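Protein adenylyltransferase VopS (Vibrio parahaemolyticus, PDB 3LET) transfers AMP from ATP to a threonine of the host Rho GTPases RhoA, Rac and Cdc42, which blocks effector binding and actin assembly in infected cells. Local coordinates at residues A[171-176]-A[189-194]; A[38-43]-A[70-75]; A[223-228]-A[236-241]; A[76-81]-A[123-128]. One frame throughout, in Å; residues are numbered along the deposited sequence.

Contact 1 is the most buried of the four and mainly apolar, without a hydrogen bond between its helices, while contact 2, on the other side of the chain's centre, is a surface contact with a mixed proline, valine and glutamate interface. Contacts 3 and 4 are partly buried. Contacts 2 and 4 belong to the helical N-terminal domain and are joined through consecutive helices 58-75 and 77-86; the methyl end of Met73 packs on Phe124. Contact 3 lies nearest the chain's centre, in the Fic region, and is dominated by hydrogen bonds between a loop and the residues at a helix start. It touches contact 4, where Glu127 probably hydrogen-bonds Ser237. Contact 1 stands apart, its nearest atoms about 17 Å from those of contact 3.

Contact 1 of 4, residues A[171-176]-A[189-194]; sequences RAAAWI and NITSLL
With CG anti to the backbone N (chi1 179°), Leu194 stretches across to Ala173, while Ile176 and Ile190 each swing CG2 anti to their own N, which turns the two CG2 methyls to face each other. The two segments form an antiparallel helical hairpin: helices 168-179 and 184-199 follow one another after a short turn, their N-to-C directions 139° apart and their local axes 9.4 Å from each other at closest approach. The backbones come nearest at Ala173, whose CA is 5.3 Å from Thr191 CA. One methyl of Leu194 touches three residues. Its CD2 sits over the backbone of the facing helix, 3.4 Å from Ala173 N, and the same carbon is 3.8 Å from Ala172 CB and 4.1 Å from Ile176 CD1, so it beds between the two alanines and the far end of the isoleucine. Further along, Ile176 and Ile190 cross obliquely and meet through their branches, CG2 to CG2, at 3.7 Å. No hydrogen bond links the helices here. Thr191 turns its hydroxyl beside its own backbone N, where OG1 bonds back to Ala187 O in the turn before. Helix 281-295 covers the side of the hairpin where Leu194 lies on Met287 and Leu294, and Ile176 on Ala290. Ile176 is also close to Arg286, which probably binds ATP; this places that end of the hairpin beside the probable nucleotide site. At the closest backbone approach, Thr191 OG1 rests 3.7 Å from Ala173 CB.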
loop_
_atom_site.group_PDB
_atom_site.type_symbol
_atom_site.label_atom_id
_atom_site.label_comp_id
_atom_site.label_asym_id
_atom_site.label_seq_id
_atom_site.Cartn_x
_atom_site.Cartn_y
_atom_site.Cartn_z
ATOM N N ARG A 171 -14.676 26.210 6.547
ATOM C CA ARG A 171 -15.697 25.336 5.981
ATOM C C ARG A 171 -15.123 23.934 5.726
ATOM O O ARG A 171 -15.764 22.921 6.011
ATOM C CB ARG A 171 -16.233 25.901 4.649
ATOM C CG ARG A 171 -17.055 27.201 4.849
ATOM C CD ARG A 171 -17.579 27.760 3.526
ATOM N NE ARG A 171 -18.404 26.772 2.840
ATOM C CZ ARG A 171 -18.104 26.209 1.673
ATOM N NH1 ARG A 171 -17.003 26.552 1.001
ATOM N NH2 ARG A 171 -18.950 25.326 1.155
ATOM N N ALA A 172 -13.917 23.883 5.178
ATOM C CA ALA A 172 -13.289 22.586 4.883
ATOM C C ALA A 172 -13.016 21.853 6.188
ATOM O O ALA A 172 -13.284 20.665 6.291
ATOM C CB ALA A 172 -12.012 22.790 4.108
ATOM N N ALA A 173 -12.490 22.556 7.189
ATOM C CA ALA A 173 -12.273 21.940 8.510
ATOM C C ALA A 173 -13.562 21.357 9.077
ATOM O O ALA A 173 -13.585 20.217 9.515
ATOM C CB ALA A 173 -11.658 22.932 9.500
ATOM N N ALA A 174 -14.652 22.117 9.037
ATOM C CA ALA A 174 -15.942 21.622 9.517
ATOM C C ALA A 174 -16.408 20.363 8.811
ATOM O O ALA A 174 -17.008 19.474 9.431
ATOM C CB ALA A 174 -17.032 22.720 9.354
ATOM N N TRP A 175 -16.155 20.309 7.508
ATOM C CA TRP A 175 -16.570 19.180 6.683
ATOM C C TRP A 175 -15.790 17.953 7.112
ATOM O O TRP A 175 -16.371 16.897 7.336
ATOM C CB TRP A 175 -16.313 19.477 5.215
ATOM C CG TRP A 175 -16.575 18.292 4.315
ATOM C CD1 TRP A 175 -17.792 17.689 4.035
ATOM C CD2 TRP A 175 -15.601 17.612 3.541
ATOM N NE1 TRP A 175 -17.602 16.654 3.138
ATOM C CE2 TRP A 175 -16.272 16.596 2.818
ATOM C CE3 TRP A 175 -14.217 17.769 3.375
ATOM C CZ2 TRP A 175 -15.591 15.728 1.971
ATOM C CZ3 TRP A 175 -13.555 16.908 2.523
ATOM C CH2 TRP A 175 -14.240 15.903 1.846
ATOM N N ILE A 176 -14.479 18.100 7.233
ATOM C CA ILE A 176 -13.646 16.957 7.640
ATOM C C ILE A 176 -14.050 16.490 9.050
ATOM O O ILE A 176 -14.234 15.302 9.303
ATOM C CB ILE A 176 -12.142 17.327 7.611
ATOM C CG1 ILE A 176 -11.714 17.767 6.204
ATOM C CG2 ILE A 176 -11.288 16.107 8.043
ATOM C CD1 ILE A 176 -10.339 18.453 6.168
ATOM N N ASN A 189 -6.940 19.369 16.164
ATOM C CA ASN A 189 -5.755 18.911 15.425
ATOM C C ASN A 189 -6.048 18.903 13.920
ATOM O O ASN A 189 -5.235 19.333 13.105
ATOM C CB ASN A 189 -5.365 17.497 15.877
ATOM C CG ASN A 189 -4.089 16.989 15.208
ATOM O OD1 ASN A 189 -3.074 17.680 15.176
ATOM N ND2 ASN A 189 -4.133 15.758 14.706
ATOM N N ILE A 190 -7.220 18.397 13.554
ATOM C CA ILE A 190 -7.640 18.405 12.142
ATOM C C ILE A 190 -7.598 19.842 11.596
ATOM O O ILE A 190 -7.069 20.092 10.513
ATOM C CB ILE A 190 -9.053 17.834 11.996
ATOM C CG1 ILE A 190 -9.021 16.321 12.247
ATOM C CG2 ILE A 190 -9.622 18.167 10.608
ATOM C CD1 ILE A 190 -10.405 15.673 12.499
ATOM N N THR A 191 -8.176 20.781 12.339
ATOM C CA THR A 191 -8.162 22.185 11.918
ATOM C C THR A 191 -6.741 22.765 11.799
ATOM O O THR A 191 -6.407 23.412 10.800
ATOM C CB THR A 191 -8.946 23.044 12.893
ATOM O OG1 THR A 191 -10.290 22.558 12.951
ATOM C CG2 THR A 191 -8.939 24.512 12.419
ATOM N N SER A 192 -5.891 22.521 12.798
ATOM C CA SER A 192 -4.510 23.029 12.734
ATOM C C SER A 192 -3.744 22.447 11.549
ATOM O O SER A 192 -3.019 23.177 10.869
ATOM C CB SER A 192 -3.715 22.704 14.005
ATOM O OG SER A 192 -4.428 23.092 15.167
ATOM N N LEU A 193 -3.887 21.144 11.317
ATOM C CA LEU A 193 -3.152 20.493 10.230
ATOM C C LEU A 193 -3.625 21.020 8.889
ATOM O O LEU A 193 -2.845 21.201 7.962
ATOM C CB LEU A 193 -3.278 18.958 10.282
ATOM C CG LEU A 193 -2.439 18.264 11.369
ATOM C CD1 LEU A 193 -2.813 16.782 11.503
ATOM C CD2 LEU A 193 -0.942 18.405 11.076
ATOM N N LEU A 194 -4.911 21.289 8.779
ATOM C CA LEU A 194 -5.437 21.748 7.511
ATOM C C LEU A 194 -4.863 23.145 7.197
ATOM O O LEU A 194 -4.437 23.428 6.061
ATOM C CB LEU A 194 -6.954 21.811 7.570
ATOM C CG LEU A 194 -7.629 22.316 6.299
ATOM C CD1 LEU A 194 -7.288 21.477 5.067
ATOM C CD2 LEU A 194 -9.144 22.315 6.546
#

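Contact 2 of 4, residues A[38-43]-A[70-75]; sequences TPSDVL and TEVMLE
Pro39 and Val72 mark the closest backbone approach, CA to CA 6.1 Å, where helix 39-45 starts against residues 70-75 of helix 58-75, with local axes 9.6 Å apart and directions 139° from each other. The contact is thus an antiparallel helix pair of the helical N-terminal domain, made at a helix start that is closed by a capping box. Val72 supplies the central group through a single branch. Its CG2 is set beside its own backbone N, anti to the carbonyl carbon, and from there it meets three residues of the facing helix: Pro39 CB at 3.7 Å, Leu43 CD1 at 3.9 Å, and the hydroxyl of Ser40. Leu43 crosses it at a slant from the following turn. On the other flank, the extended chain of Glu71 passes the proline ring at about a right angle; Glu71 CB lies 3.7 Å from Pro39 CG and the carboxylate reaches past it, bringing OE1 to 3.4 Å from the same ring carbon. OE1 is hydrogen-bonded to the Ser23 hydroxyl; its contact with the ring is packing. Behind the interface Val72 also leans on Ile117 of helix 113-139, while Leu43 touches Ala68 and Met69, earlier on the opposing helix. Pro39 occupies the first helical turn, where a residue with no backbone N-H costs no helical bond. The box itself is unequal: the return bond from Thr38 N to Asp41 OD2 is weak, whereas Asp41 N gives a nearly straight bond of 3.0 Å to Thr38 OG1, at 162°.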
loop_
_atom_site.group_PDB
_atom_site.type_symbol
_atom_site.label_atom_id
_atom_site.label_comp_id
_atom_site.label_asym_id
_atom_site.label_seq_id
_atom_site.Cartn_x
_atom_site.Cartn_y
_atom_site.Cartn_z
ATOM N N THR A 38 21.441 -20.893 -8.824
ATOM C CA THR A 38 20.174 -20.178 -8.775
ATOM C C THR A 38 19.533 -20.404 -7.426
ATOM O O THR A 38 19.897 -21.333 -6.717
ATOM C CB THR A 38 19.211 -20.676 -9.869
ATOM O OG1 THR A 38 18.713 -21.964 -9.513
ATOM C CG2 THR A 38 19.912 -20.778 -11.225
ATOM N N PRO A 39 18.563 -19.556 -7.068
ATOM C CA PRO A 39 17.838 -19.727 -5.806
ATOM C C PRO A 39 17.043 -21.034 -5.807
ATOM O O PRO A 39 16.853 -21.626 -4.740
ATOM C CB PRO A 39 16.897 -18.500 -5.757
ATOM C CG PRO A 39 17.444 -17.531 -6.722
ATOM C CD PRO A 39 18.212 -18.299 -7.764
ATOM N N SER A 40 16.557 -21.469 -6.976
ATOM C CA SER A 40 15.925 -22.794 -7.048
ATOM C C SER A 40 16.919 -23.891 -6.685
ATOM O O SER A 40 16.574 -24.823 -5.960
ATOM C CB SER A 40 15.334 -23.056 -8.432
ATOM O OG SER A 40 14.291 -22.118 -8.688
ATOM N N ASP A 41 18.146 -23.795 -7.194
ATOM C CA ASP A 41 19.199 -24.782 -6.863
ATOM C C ASP A 41 19.432 -24.833 -5.354
ATOM O O ASP A 41 19.640 -25.910 -4.789
ATOM C CB ASP A 41 20.537 -24.440 -7.523
ATOM C CG ASP A 41 20.535 -24.622 -9.034
ATOM O OD1 ASP A 41 19.601 -25.249 -9.587
ATOM O OD2 ASP A 41 21.492 -24.123 -9.666
ATOM N N VAL A 42 19.450 -23.660 -4.713
ATOM C CA VAL A 42 19.617 -23.590 -3.259
ATOM C C VAL A 42 18.470 -24.298 -2.537
ATOM O O VAL A 42 18.706 -25.130 -1.652
ATOM C CB VAL A 42 19.744 -22.135 -2.771
ATOM C CG1 VAL A 42 19.672 -22.047 -1.226
ATOM C CG2 VAL A 42 21.044 -21.532 -3.296
ATOM N N LEU A 43 17.229 -24.022 -2.932
ATOM C CA LEU A 43 16.097 -24.693 -2.286
ATOM C C LEU A 43 16.143 -26.192 -2.521
ATOM O O LEU A 43 15.855 -26.964 -1.617
ATOM C CB LEU A 43 14.753 -24.127 -2.791
ATOM C CG LEU A 43 14.547 -22.701 -2.284
ATOM C CD1 LEU A 43 13.445 -22.022 -3.112
ATOM C CD2 LEU A 43 14.210 -22.692 -0.789
ATOM N N THR A 70 12.134 -16.005 -1.370
ATOM C CA THR A 70 11.817 -14.624 -1.757
ATOM C C THR A 70 12.355 -14.331 -3.147
ATOM O O THR A 70 11.649 -13.777 -4.000
ATOM C CB THR A 70 12.429 -13.618 -0.769
ATOM O OG1 THR A 70 11.851 -13.832 0.515
ATOM C CG2 THR A 70 12.135 -12.146 -1.207
ATOM N N GLU A 71 13.617 -14.673 -3.380
ATOM C CA GLU A 71 14.240 -14.465 -4.700
ATOM C C GLU A 71 13.493 -15.221 -5.793
ATOM O O GLU A 71 13.234 -14.675 -6.847
ATOM C CB GLU A 71 15.709 -14.904 -4.692
ATOM C CG GLU A 71 16.548 -13.926 -3.859
ATOM C CD GLU A 71 17.928 -14.452 -3.561
ATOM O OE1 GLU A 71 18.356 -15.393 -4.238
ATOM O OE2 GLU A 71 18.571 -13.903 -2.649
ATOM N N VAL A 72 13.124 -16.472 -5.543
ATOM C CA VAL A 72 12.363 -17.207 -6.557
ATOM C C VAL A 72 11.061 -16.451 -6.824
ATOM O O VAL A 72 10.661 -16.268 -7.977
ATOM C CB VAL A 72 12.034 -18.638 -6.116
ATOM C CG1 VAL A 72 11.052 -19.280 -7.098
ATOM C CG2 VAL A 72 13.322 -19.460 -6.048
ATOM N N MET A 73 10.391 -16.040 -5.758
ATOM C CA MET A 73 9.060 -15.445 -5.921
ATOM C C MET A 73 9.142 -14.126 -6.713
ATOM O O MET A 73 8.250 -13.802 -7.489
ATOM C CB MET A 73 8.405 -15.195 -4.558
ATOM C CG MET A 73 7.814 -16.448 -3.900
ATOM S SD MET A 73 6.827 -17.506 -5.005
ATOM C CE MET A 73 5.441 -16.457 -5.395
ATOM N N LEU A 74 10.193 -13.347 -6.506
ATOM C CA LEU A 74 10.303 -12.075 -7.227
ATOM C C LEU A 74 10.517 -12.286 -8.732
ATOM O O LEU A 74 10.253 -11.378 -9.538
ATOM C CB LEU A 74 11.461 -11.240 -6.642
ATOM C CG LEU A 74 11.199 -10.705 -5.235
ATOM C CD1 LEU A 74 12.517 -10.233 -4.589
ATOM C CD2 LEU A 74 10.168 -9.540 -5.269
ATOM N N GLU A 75 11.018 -13.461 -9.137
ATOM C CA GLU A 75 11.207 -13.695 -10.565
ATOM C C GLU A 75 10.024 -14.420 -11.236
ATOM O O GLU A 75 10.064 -14.662 -12.440
ATOM C CB GLU A 75 12.497 -14.474 -10.822
ATOM C CG GLU A 75 13.746 -13.729 -10.388
ATOM C CD GLU A 75 13.824 -12.318 -10.965
ATOM O OE1 GLU A 75 13.636 -12.169 -12.193
ATOM O OE2 GLU A 75 14.072 -11.361 -10.191
#

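Contact 3 of 4, residues A[223-228]-A[236-241]; sequences RDYRGP and PSSIGG
Arg226 lies across the start of helix 238-255: its backbone bonds Ser238, the first helical residue, and its side chain bonds Pro236 O, just ahead of the helix. The loop belongs to the Fic fold and, from its place ahead of that helix, probably corresponds to the flap of Fic enzymes. From CB, 4.0 Å from Ser238 N, the chain runs out with CG anti to the backbone N, stays extended through CG and CD, then bends at chi3 (63°), which turns the guanidinium toward Pro236 O. NH2 donates to that oxygen at 2.7 Å, and NE reaches it by a longer, more bent bond (3.0 Å, 136°); this side-on grip puts the oxygen in the guanidinium plane. Ser238 N sits over one face of that group. The arginine backbone is held as well: its N gives a nearly straight bond to Ser238 OG (2.9 Å, 169°), and its O accepts from Ser238 N at 2.7 Å. One residue earlier in the loop, Tyr225 brings CE1 to 3.6 Å from Ile239 CD1, and Arg97 makes a cation-pi contact with its ring. Outside the pair, Pro236 touches His275 and Ser238 touches Thr278 of the Fic motif, which runs on to Asn281, a probable ATP-binding residue at the start of helix 281-295. Ser237 caps the helix, and its hydroxyl is shared with Glu127: Gly240 N donates to Ser237 OG at 2.8 Å.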
loop_
_atom_site.group_PDB
_atom_site.type_symbol
_atom_site.label_atom_id
_atom_site.label_comp_id
_atom_site.label_asym_id
_atom_site.label_seq_id
_atom_site.Cartn_x
_atom_site.Cartn_y
_atom_site.Cartn_z
ATOM N N ARG A 223 -0.088 -0.184 12.840
ATOM C CA ARG A 223 0.558 -0.320 11.533
ATOM C C ARG A 223 0.728 -1.776 11.091
ATOM O O ARG A 223 1.541 -2.081 10.217
ATOM C CB ARG A 223 1.926 0.360 11.570
ATOM C CG ARG A 223 2.845 -0.201 12.639
ATOM C CD ARG A 223 4.113 0.619 12.787
ATOM N NE ARG A 223 4.859 0.235 13.983
ATOM C CZ ARG A 223 5.975 0.828 14.396
ATOM N NH1 ARG A 223 6.487 1.840 13.708
ATOM N NH2 ARG A 223 6.581 0.408 15.500
ATOM N N ASP A 224 -0.060 -2.664 11.685
ATOM C CA ASP A 224 0.071 -4.102 11.481
ATOM C C ASP A 224 -0.128 -4.560 10.024
ATOM O O ASP A 224 -0.983 -4.061 9.312
ATOM C CB ASP A 224 -0.921 -4.836 12.384
ATOM C CG ASP A 224 -0.568 -6.296 12.566
ATOM O OD1 ASP A 224 0.540 -6.700 12.142
ATOM O OD2 ASP A 224 -1.392 -7.042 13.140
ATOM N N TYR A 225 0.675 -5.527 9.603
ATOM C CA TYR A 225 0.571 -6.111 8.261
ATOM C C TYR A 225 -0.763 -6.802 8.021
ATOM O O TYR A 225 -1.222 -7.601 8.838
ATOM C CB TYR A 225 1.684 -7.136 8.078
ATOM C CG TYR A 225 1.595 -7.982 6.824
ATOM C CD1 TYR A 225 1.889 -7.441 5.585
ATOM C CD2 TYR A 225 1.248 -9.324 6.893
ATOM C CE1 TYR A 225 1.837 -8.212 4.450
ATOM C CE2 TYR A 225 1.192 -10.114 5.758
ATOM C CZ TYR A 225 1.491 -9.547 4.535
ATOM O OH TYR A 225 1.467 -10.290 3.386
ATOM N N ARG A 226 -1.385 -6.493 6.891
ATOM C CA ARG A 226 -2.522 -7.266 6.408
ATOM C C ARG A 226 -2.120 -7.886 5.074
ATOM O O ARG A 226 -1.707 -7.166 4.179
ATOM C CB ARG A 226 -3.745 -6.376 6.199
ATOM C CG ARG A 226 -4.969 -7.170 5.752
ATOM C CD ARG A 226 -6.149 -6.286 5.399
ATOM N NE ARG A 226 -5.874 -5.406 4.266
ATOM C CZ ARG A 226 -5.621 -4.109 4.387
ATOM N NH1 ARG A 226 -5.634 -3.544 5.593
ATOM N NH2 ARG A 226 -5.386 -3.365 3.320
ATOM N N GLY A 227 -2.194 -9.203 4.944
ATOM C CA GLY A 227 -1.751 -9.868 3.721
ATOM C C GLY A 227 -2.837 -9.915 2.646
ATOM O O GLY A 227 -3.956 -9.508 2.894
ATOM N N PRO A 228 -2.502 -10.417 1.447
ATOM C CA PRO A 228 -3.483 -10.598 0.368
ATOM C C PRO A 228 -4.702 -11.393 0.818
ATOM O O PRO A 228 -4.564 -12.326 1.618
ATOM C CB PRO A 228 -2.712 -11.407 -0.679
ATOM C CG PRO A 228 -1.249 -11.008 -0.439
ATOM C CD PRO A 228 -1.152 -10.901 1.063
ATOM N N PRO A 236 -6.970 -4.998 -0.847
ATOM C CA PRO A 236 -5.519 -5.098 -1.061
ATOM C C PRO A 236 -4.791 -5.452 0.234
ATOM O O PRO A 236 -5.299 -5.134 1.307
ATOM C CB PRO A 236 -5.134 -3.688 -1.490
ATOM C CG PRO A 236 -6.373 -3.141 -2.102
ATOM C CD PRO A 236 -7.487 -3.688 -1.288
ATOM N N SER A 237 -3.631 -6.098 0.151
ATOM C CA SER A 237 -2.797 -6.257 1.333
ATOM C C SER A 237 -2.438 -4.850 1.786
ATOM O O SER A 237 -2.575 -3.883 1.029
ATOM C CB SER A 237 -1.510 -7.028 1.005
ATOM O OG SER A 237 -0.733 -6.341 0.026
ATOM N N SER A 238 -1.941 -4.717 3.009
ATOM C CA SER A 238 -1.562 -3.407 3.482
ATOM C C SER A 238 -0.425 -2.887 2.621
ATOM O O SER A 238 -0.405 -1.710 2.227
ATOM C CB SER A 238 -1.152 -3.443 4.961
ATOM O OG SER A 238 -0.171 -4.431 5.220
ATOM N N ILE A 239 0.541 -3.750 2.328
ATOM C CA ILE A 239 1.690 -3.315 1.529
ATOM C C ILE A 239 1.279 -2.985 0.084
ATOM O O ILE A 239 1.730 -1.996 -0.518
ATOM C CB ILE A 239 2.744 -4.424 1.527
ATOM C CG1 ILE A 239 3.295 -4.596 2.950
ATOM C CG2 ILE A 239 3.863 -4.131 0.498
ATOM C CD1 ILE A 239 4.188 -5.819 3.108
ATOM N N GLY A 240 0.442 -3.847 -0.484
ATOM C CA GLY A 240 -0.040 -3.646 -1.835
ATOM C C GLY A 240 -0.808 -2.339 -1.966
ATOM O O GLY A 240 -0.602 -1.582 -2.893
ATOM N N GLY A 241 -1.715 -2.066 -1.042
ATOM C CA GLY A 241 -2.497 -0.832 -1.149
ATOM C C GLY A 241 -1.650 0.442 -1.014
ATOM O O GLY A 241 -1.823 1.409 -1.741
#

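Contact 4 of 4, residues A[76-81]-A[123-128]; sequences TDSGKN and VFDMEV
Ser78 points its side chain between Phe124 and Asp125. Its OG lies 3.2 Å from Phe124 CB and sits near the plane of the phenyl ring, at the edge, while Ser78 CB is 3.3 Å from Asp125 OD1. Gly79 comes to that edge too, its N 3.7 Å from Phe124 CD2; the place beside this glycine is taken up by the capping Thr76 hydroxyl. One turn on, Val128 CG2 meets Asn81 CB at 3.9 Å. No direct hydrogen bond joins the helices, but a water does: Asn81 ND2 donates to it at 2.9 Å, and it donates in turn to Asp125 OD1 at 2.7 Å, bridging the two polar side chains. What sets the first shell is the start of the helix. The Thr76 hydroxyl accepts from Gly79 N at 3.0 Å and is also bonded to Met73 O, which ties the new helix to the end of helix 58-75. The Ser78 hydroxyl, between its backbone N and carbonyl carbon (chi1 55°), adds a weak bond to Thr76 OG1. Further out, Leu82 supports both Phe124 and Val128, and Ala95 and Val98 of helix 88-102 back the phenyl ring. With axes 8.9 Å from each other, this is a threonine N-capped helix packed in the same direction as the long helix 113-139, inclined to it by 31°, as part of the helical bundle of the N-terminal domain.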
loop_
_atom_site.group_PDB
_atom_site.type_symbol
_atom_site.label_atom_id
_atom_site.label_comp_id
_atom_site.label_asym_id
_atom_site.label_seq_id
_atom_site.Cartn_x
_atom_site.Cartn_y
_atom_site.Cartn_z
ATOM N N THR A 76 8.998 -14.791 -10.476
ATOM C CA THR A 76 7.824 -15.449 -11.096
ATOM C C THR A 76 7.039 -14.435 -11.924
ATOM O O THR A 76 7.194 -13.216 -11.751
ATOM C CB THR A 76 6.862 -16.055 -10.049
ATOM O OG1 THR A 76 6.373 -15.026 -9.190
ATOM C CG2 THR A 76 7.578 -17.127 -9.187
ATOM N N ASP A 77 6.188 -14.923 -12.822
ATOM C CA ASP A 77 5.353 -14.018 -13.592
ATOM C C ASP A 77 4.537 -13.105 -12.665
ATOM O O ASP A 77 4.458 -11.888 -12.896
ATOM C CB ASP A 77 4.415 -14.809 -14.503
ATOM C CG ASP A 77 5.117 -15.320 -15.746
ATOM O OD1 ASP A 77 6.362 -15.161 -15.831
ATOM O OD2 ASP A 77 4.427 -15.866 -16.637
ATOM N N SER A 78 3.905 -13.660 -11.632
ATOM C CA SER A 78 3.098 -12.797 -10.743
ATOM C C SER A 78 3.976 -11.832 -9.955
ATOM O O SER A 78 3.587 -10.700 -9.705
ATOM C CB SER A 78 2.216 -13.610 -9.784
ATOM O OG SER A 78 2.982 -14.518 -9.029
ATOM N N GLY A 79 5.186 -12.255 -9.600
ATOM C CA GLY A 79 6.085 -11.354 -8.909
ATOM C C GLY A 79 6.470 -10.178 -9.795
ATOM O O GLY A 79 6.558 -9.039 -9.340
ATOM N N LYS A 80 6.709 -10.437 -11.075
ATOM C CA LYS A 80 6.970 -9.344 -12.012
ATOM C C LYS A 80 5.736 -8.465 -12.237
ATOM O O LYS A 80 5.870 -7.264 -12.394
ATOM C CB LYS A 80 7.451 -9.922 -13.347
ATOM C CG LYS A 80 8.874 -10.505 -13.226
ATOM C CD LYS A 80 9.268 -11.159 -14.555
ATOM C CE LYS A 80 10.639 -11.793 -14.482
ATOM N NZ LYS A 80 10.811 -12.690 -15.693
ATOM N N ASN A 81 4.553 -9.065 -12.245
ATOM C CA ASN A 81 3.315 -8.294 -12.389
ATOM C C ASN A 81 3.176 -7.308 -11.207
ATOM O O ASN A 81 2.793 -6.175 -11.401
ATOM C CB ASN A 81 2.099 -9.214 -12.418
ATOM C CG ASN A 81 2.019 -10.061 -13.674
ATOM O OD1 ASN A 81 2.663 -9.766 -14.683
ATOM N ND2 ASN A 81 1.215 -11.124 -13.617
ATOM N N VAL A 123 -1.209 -16.864 -4.409
ATOM C CA VAL A 123 -1.441 -15.756 -3.484
ATOM C C VAL A 123 -1.118 -14.439 -4.195
ATOM O O VAL A 123 -1.906 -13.518 -4.155
ATOM C CB VAL A 123 -0.592 -15.886 -2.195
ATOM C CG1 VAL A 123 -0.644 -14.587 -1.369
ATOM C CG2 VAL A 123 -1.067 -17.092 -1.361
ATOM N N PHE A 124 0.021 -14.373 -4.874
ATOM C CA PHE A 124 0.424 -13.156 -5.625
ATOM C C PHE A 124 -0.598 -12.837 -6.717
ATOM O O PHE A 124 -0.959 -11.664 -6.925
ATOM C CB PHE A 124 1.785 -13.366 -6.323
ATOM C CG PHE A 124 3.000 -13.054 -5.473
ATOM C CD1 PHE A 124 2.905 -12.873 -4.106
ATOM C CD2 PHE A 124 4.250 -12.956 -6.070
ATOM C CE1 PHE A 124 4.015 -12.601 -3.348
ATOM C CE2 PHE A 124 5.377 -12.697 -5.307
ATOM C CZ PHE A 124 5.252 -12.526 -3.939
ATOM N N ASP A 125 -1.063 -13.865 -7.443
ATOM C CA ASP A 125 -2.029 -13.636 -8.538
ATOM C C ASP A 125 -3.310 -12.994 -7.988
ATOM O O ASP A 125 -3.958 -12.157 -8.665
ATOM C CB ASP A 125 -2.430 -14.965 -9.198
ATOM C CG ASP A 125 -1.452 -15.442 -10.294
ATOM O OD1 ASP A 125 -0.711 -14.634 -10.880
ATOM O OD2 ASP A 125 -1.466 -16.657 -10.602
ATOM N N MET A 126 -3.732 -13.427 -6.802
ATOM C CA MET A 126 -4.950 -12.869 -6.174
ATOM C C MET A 126 -4.690 -11.415 -5.831
ATOM O O MET A 126 -5.538 -10.546 -6.083
ATOM C CB MET A 126 -5.334 -13.628 -4.894
ATOM C CG MET A 126 -5.785 -15.070 -5.136
ATOM S SD MET A 126 -7.300 -15.131 -6.089
ATOM C CE MET A 126 -8.426 -14.233 -5.019
ATOM N N GLU A 127 -3.514 -11.141 -5.301
ATOM C CA GLU A 127 -3.195 -9.755 -4.939
ATOM C C GLU A 127 -3.188 -8.897 -6.201
ATOM O O GLU A 127 -3.789 -7.820 -6.234
ATOM C CB GLU A 127 -1.850 -9.675 -4.234
ATOM C CG GLU A 127 -1.446 -8.241 -3.827
ATOM C CD GLU A 127 -2.295 -7.649 -2.685
ATOM O OE1 GLU A 127 -3.234 -8.312 -2.203
ATOM O OE2 GLU A 127 -2.008 -6.497 -2.263
ATOM N N VAL A 128 -2.530 -9.373 -7.258
ATOM C CA VAL A 128 -2.498 -8.621 -8.519
ATOM C C VAL A 128 -3.926 -8.339 -9.022
ATOM O O VAL A 128 -4.234 -7.224 -9.429
ATOM C CB VAL A 128 -1.718 -9.395 -9.608
ATOM C CG1 VAL A 128 -1.932 -8.747 -10.999
ATOM C CG2 VAL A 128 -0.224 -9.464 -9.246
HETATM O O HOH W 1 -0.879 -12.069 -11.787
#